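Local atomic coordinates of 2-hydroxyhepta-2,4-diene-1, 7-dioateisomerase (Mycobacterium abscessus, PDB entry 3R6O), a protein that binds magnesium and probably isomerises 2-hydroxyhepta-2,4-diene-1,7-dioate as a member of the fumarylacetoacetate hydrolase family. Residues E236-R249 / R296-K310. Numbering follows the deposited sequence.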
# COMPACT_ATOMS: atom_id res chain seq x y z
N GLU A 236 -23.19 -6.38 9.47
CA GLU A 236 -23.88 -7.62 9.24
C GLU A 236 -22.99 -8.78 9.64
O GLU A 236 -21.81 -8.61 9.96
CB GLU A 236 -24.31 -7.76 7.78
CG GLU A 236 -25.27 -6.65 7.30
CD GLU A 236 -26.16 -7.09 6.16
OE1 GLU A 236 -26.28 -8.31 5.90
OE2 GLU A 236 -26.80 -6.21 5.55
N THR A 237 -23.61 -9.94 9.68
CA THR A 237 -22.95 -11.20 9.99
C THR A 237 -22.88 -12.03 8.71
O THR A 237 -23.82 -12.00 7.89
CB THR A 237 -23.74 -11.86 11.11
OG1 THR A 237 -23.57 -11.05 12.29
CG2 THR A 237 -23.31 -13.29 11.38
N PHE A 238 -21.75 -12.73 8.53
CA PHE A 238 -21.57 -13.61 7.38
C PHE A 238 -21.08 -14.99 7.79
O PHE A 238 -20.35 -15.13 8.77
CB PHE A 238 -20.58 -13.02 6.40
CG PHE A 238 -20.93 -11.66 6.00
CD1 PHE A 238 -21.68 -11.42 4.86
CD2 PHE A 238 -20.56 -10.60 6.79
CE1 PHE A 238 -22.04 -10.14 4.53
CE2 PHE A 238 -20.89 -9.33 6.45
CZ PHE A 238 -21.63 -9.09 5.33
N ASP A 239 -21.52 -15.99 7.04
CA ASP A 239 -20.99 -17.35 7.19
C ASP A 239 -20.34 -17.71 5.90
O ASP A 239 -20.89 -17.46 4.84
CB ASP A 239 -22.12 -18.34 7.50
CG ASP A 239 -22.77 -18.07 8.84
OD1 ASP A 239 -22.04 -17.93 9.87
OD2 ASP A 239 -24.01 -17.99 8.88
N PHE A 240 -19.14 -18.27 5.94
CA PHE A 240 -18.40 -18.45 4.70
C PHE A 240 -17.60 -19.75 4.72
O PHE A 240 -17.20 -20.22 5.78
CB PHE A 240 -17.50 -17.23 4.44
CG PHE A 240 -16.62 -16.85 5.61
CD1 PHE A 240 -15.31 -17.27 5.65
CD2 PHE A 240 -17.12 -16.15 6.70
CE1 PHE A 240 -14.49 -16.95 6.73
CE2 PHE A 240 -16.31 -15.84 7.82
CZ PHE A 240 -15.00 -16.25 7.83
N GLU A 241 -17.34 -20.29 3.54
CA GLU A 241 -16.55 -21.50 3.44
C GLU A 241 -15.62 -21.50 2.25
O GLU A 241 -15.90 -20.89 1.23
CB GLU A 241 -17.47 -22.72 3.38
CG GLU A 241 -18.07 -22.99 2.00
CD GLU A 241 -18.81 -24.32 1.95
OE1 GLU A 241 -19.39 -24.72 2.98
OE2 GLU A 241 -18.80 -24.96 0.87
N LEU A 242 -14.50 -22.20 2.40
CA LEU A 242 -13.58 -22.44 1.32
C LEU A 242 -13.35 -23.95 1.14
O LEU A 242 -13.14 -24.67 2.13
CB LEU A 242 -12.28 -21.70 1.62
CG LEU A 242 -11.17 -21.78 0.57
CD1 LEU A 242 -10.31 -20.48 0.51
CD2 LEU A 242 -10.26 -23.04 0.77
N ARG A 243 -13.44 -24.39 -0.11
CA ARG A 243 -13.22 -25.74 -0.54
C ARG A 243 -12.13 -25.73 -1.59
O ARG A 243 -11.92 -24.75 -2.28
CB ARG A 243 -14.48 -26.38 -1.17
CG ARG A 243 -15.69 -26.26 -0.32
CD ARG A 243 -16.93 -26.91 -0.94
NE ARG A 243 -17.99 -27.00 0.06
CZ ARG A 243 -18.26 -28.07 0.82
NH1 ARG A 243 -17.59 -29.23 0.69
NH2 ARG A 243 -19.23 -27.98 1.71
N ILE A 244 -11.45 -26.86 -1.73
CA ILE A 244 -10.49 -27.08 -2.80
C ILE A 244 -10.85 -28.39 -3.45
O ILE A 244 -10.93 -29.41 -2.78
CB ILE A 244 -9.07 -27.09 -2.28
CG1 ILE A 244 -8.68 -25.67 -1.83
CG2 ILE A 244 -8.10 -27.61 -3.42
CD1 ILE A 244 -7.30 -25.60 -1.12
N ASN A 245 -11.14 -28.32 -4.76
CA ASN A 245 -11.69 -29.43 -5.51
C ASN A 245 -12.90 -30.07 -4.82
O ASN A 245 -13.03 -31.27 -4.81
CB ASN A 245 -10.57 -30.47 -5.77
CG ASN A 245 -9.30 -29.82 -6.28
OD1 ASN A 245 -9.35 -28.85 -7.07
ND2 ASN A 245 -8.16 -30.32 -5.81
N GLY A 246 -13.77 -29.24 -4.25
CA GLY A 246 -15.00 -29.72 -3.66
C GLY A 246 -14.86 -30.10 -2.19
O GLY A 246 -15.85 -30.22 -1.48
N GLU A 247 -13.63 -30.31 -1.73
CA GLU A 247 -13.39 -30.67 -0.32
C GLU A 247 -13.35 -29.45 0.60
O GLU A 247 -12.61 -28.46 0.34
CB GLU A 247 -12.08 -31.40 -0.20
CG GLU A 247 -11.77 -31.86 1.19
CD GLU A 247 -10.43 -32.54 1.25
OE1 GLU A 247 -9.71 -32.54 0.20
OE2 GLU A 247 -10.10 -33.06 2.34
N LEU A 248 -14.08 -29.54 1.72
CA LEU A 248 -14.07 -28.45 2.70
C LEU A 248 -12.69 -28.27 3.34
O LEU A 248 -12.13 -29.24 3.86
CB LEU A 248 -15.13 -28.68 3.76
CG LEU A 248 -15.44 -27.51 4.70
CD1 LEU A 248 -15.99 -26.31 3.94
CD2 LEU A 248 -16.39 -27.96 5.81
N ARG A 249 -12.13 -27.06 3.27
CA ARG A 249 -10.93 -26.71 4.02
C ARG A 249 -11.23 -25.76 5.19
O ARG A 249 -10.76 -25.96 6.31
CB ARG A 249 -9.87 -26.05 3.11
CG ARG A 249 -9.37 -26.92 1.92
CD ARG A 249 -8.80 -28.26 2.35
NE ARG A 249 -8.14 -28.92 1.23
CZ ARG A 249 -6.93 -28.65 0.76
NH1 ARG A 249 -6.17 -27.70 1.27
NH2 ARG A 249 -6.48 -29.33 -0.27
N ARG A 296 -1.13 -28.85 3.45
CA ARG A 296 -2.16 -28.95 2.41
C ARG A 296 -2.15 -27.67 1.57
O ARG A 296 -3.21 -27.12 1.26
CB ARG A 296 -3.54 -29.16 3.02
CG ARG A 296 -3.65 -30.30 4.04
CD ARG A 296 -5.10 -30.74 4.17
NE ARG A 296 -5.50 -31.36 2.91
CZ ARG A 296 -6.73 -31.77 2.63
NH1 ARG A 296 -7.74 -31.63 3.53
NH2 ARG A 296 -6.96 -32.32 1.44
N TYR A 297 -0.93 -27.24 1.21
CA TYR A 297 -0.69 -26.06 0.40
C TYR A 297 -1.27 -26.25 -1.02
O TYR A 297 -1.59 -27.36 -1.43
CB TYR A 297 0.80 -25.68 0.34
CG TYR A 297 1.44 -25.30 1.68
CD1 TYR A 297 0.96 -24.25 2.43
CD2 TYR A 297 2.59 -25.96 2.15
CE1 TYR A 297 1.53 -23.89 3.62
CE2 TYR A 297 3.19 -25.60 3.37
CZ TYR A 297 2.66 -24.56 4.09
OH TYR A 297 3.21 -24.19 5.31
N LEU A 298 -1.51 -25.14 -1.71
CA LEU A 298 -2.08 -25.14 -3.04
C LEU A 298 -1.13 -25.88 -3.99
O LEU A 298 0.08 -25.69 -3.94
CB LEU A 298 -2.34 -23.72 -3.51
CG LEU A 298 -3.31 -22.93 -2.61
CD1 LEU A 298 -3.45 -21.42 -3.06
CD2 LEU A 298 -4.65 -23.65 -2.59
N ARG A 299 -1.71 -26.75 -4.81
CA ARG A 299 -1.00 -27.59 -5.76
C ARG A 299 -1.41 -27.15 -7.16
O ARG A 299 -2.51 -26.68 -7.35
CB ARG A 299 -1.39 -29.04 -5.55
CG ARG A 299 -1.00 -29.62 -4.16
CD ARG A 299 -1.80 -30.90 -3.86
NE ARG A 299 -3.24 -30.63 -3.75
CZ ARG A 299 -4.17 -31.48 -3.31
NH1 ARG A 299 -3.88 -32.71 -2.87
NH2 ARG A 299 -5.44 -31.06 -3.27
N PRO A 300 -0.51 -27.28 -8.15
CA PRO A 300 -0.94 -27.06 -9.54
C PRO A 300 -2.18 -27.87 -9.95
O PRO A 300 -2.26 -29.10 -9.73
CB PRO A 300 0.30 -27.47 -10.34
CG PRO A 300 1.04 -28.39 -9.43
CD PRO A 300 0.83 -27.86 -8.06
N GLY A 301 -3.17 -27.19 -10.51
CA GLY A 301 -4.41 -27.83 -10.87
C GLY A 301 -5.50 -27.87 -9.79
O GLY A 301 -6.64 -28.24 -10.10
N ASP A 302 -5.17 -27.54 -8.54
CA ASP A 302 -6.23 -27.31 -7.54
C ASP A 302 -7.18 -26.20 -8.03
O ASP A 302 -6.76 -25.28 -8.75
CB ASP A 302 -5.64 -26.89 -6.19
CG ASP A 302 -5.14 -28.06 -5.37
OD1 ASP A 302 -5.52 -29.20 -5.65
OD2 ASP A 302 -4.36 -27.82 -4.40
N VAL A 303 -8.43 -26.28 -7.61
CA VAL A 303 -9.41 -25.21 -7.82
C VAL A 303 -9.96 -24.82 -6.45
O VAL A 303 -10.47 -25.67 -5.72
CB VAL A 303 -10.57 -25.70 -8.72
CG1 VAL A 303 -11.61 -24.57 -8.94
CG2 VAL A 303 -10.02 -26.23 -10.06
N ILE A 304 -9.78 -23.53 -6.09
CA ILE A 304 -10.33 -22.97 -4.88
C ILE A 304 -11.76 -22.50 -5.14
O ILE A 304 -12.00 -21.70 -6.07
CB ILE A 304 -9.52 -21.76 -4.37
CG1 ILE A 304 -8.06 -22.15 -4.11
CG2 ILE A 304 -10.17 -21.12 -3.10
CD1 ILE A 304 -7.11 -20.95 -4.19
N GLU A 305 -12.67 -22.98 -4.30
CA GLU A 305 -14.07 -22.58 -4.33
C GLU A 305 -14.43 -21.97 -2.97
O GLU A 305 -14.38 -22.65 -1.94
CB GLU A 305 -14.98 -23.80 -4.64
CG GLU A 305 -14.65 -24.52 -5.94
CD GLU A 305 -14.13 -25.97 -5.77
OE1 GLU A 305 -13.91 -26.43 -4.64
OE2 GLU A 305 -13.92 -26.63 -6.78
N ALA A 306 -14.77 -20.69 -2.98
CA ALA A 306 -15.11 -19.94 -1.80
C ALA A 306 -16.52 -19.43 -1.97
O ALA A 306 -16.92 -19.06 -3.08
CB ALA A 306 -14.10 -18.79 -1.56
N HIS A 307 -17.27 -19.44 -0.88
CA HIS A 307 -18.70 -19.17 -0.93
C HIS A 307 -19.16 -18.46 0.32
O HIS A 307 -18.76 -18.80 1.45
CB HIS A 307 -19.50 -20.49 -1.11
CG HIS A 307 -20.91 -20.42 -0.61
ND1 HIS A 307 -21.94 -19.88 -1.36
CD2 HIS A 307 -21.47 -20.80 0.57
CE1 HIS A 307 -23.06 -19.92 -0.66
NE2 HIS A 307 -22.79 -20.47 0.51
N SER A 308 -20.02 -17.47 0.13
CA SER A 308 -20.77 -16.88 1.21
C SER A 308 -22.17 -16.57 0.64
O SER A 308 -22.32 -16.23 -0.55
CB SER A 308 -19.99 -15.68 1.77
OG SER A 308 -20.79 -14.74 2.43
N ALA A 309 -23.20 -16.76 1.44
CA ALA A 309 -24.56 -16.61 0.91
C ALA A 309 -24.80 -15.19 0.36
O ALA A 309 -25.46 -15.02 -0.66
CB ALA A 309 -25.61 -16.97 1.98
N LYS A 310 -24.26 -14.17 1.02
CA LYS A 310 -24.56 -12.80 0.62
C LYS A 310 -23.50 -12.20 -0.28
O LYS A 310 -23.74 -11.19 -0.94
CB LYS A 310 -24.78 -11.89 1.83
CG LYS A 310 -26.09 -12.14 2.53
CD LYS A 310 -26.26 -11.22 3.74
CE LYS A 310 -25.42 -11.66 4.95
NZ LYS A 310 -25.97 -11.06 6.23
O HOH W 1 -23.11 -18.39 3.67
O HOH W 2 -17.15 -23.26 -1.12
O HOH W 3 -8.22 -32.34 -3.84
O HOH W 4 -4.37 -28.00 -1.67
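I244 CD1 meets L298 CD2 at 3.6 Å, while L242 CD1 rests on I304 CG2. A306 shares the sheet face of L242, I244 and I304, which packs against strands 155-165 and 181-192, the strands that carry the magnesium ligands E160 and D189. I244 points its CG2, anti to the backbone N, at the carboxylate of D302. Strands 239-244 and 303-308 run antiparallel at 164° in a mixed five-stranded sheet of this FAH-family domain; E241 pairs with H307 and R243 with E305 through two backbone bonds each. A type I' turn, I244 to E247, then starts the hairpin to strand 247-253. E305 bends at chi2 (115°) to bring OE1 within 2.8 Å of G246 N in that turn. N245 uses both ends of its amide: OD1 takes V303 N, and ND2 reaches D302 OD1 from above the carboxylate plane. Further out, the R249 guanidinium lies flat on that of R296, planes 23° apart, with I244 CD1 over its other face. R296 grips the E247 carboxylate end-on in a salt bridge, probably offsetting the stacked charges. At the far end K310 NZ salt-bridges E236 OE1 (2.8 Å), hydrogen-bonds T237 O (2.9 Å) and makes a cation-pi contact over the F238 face.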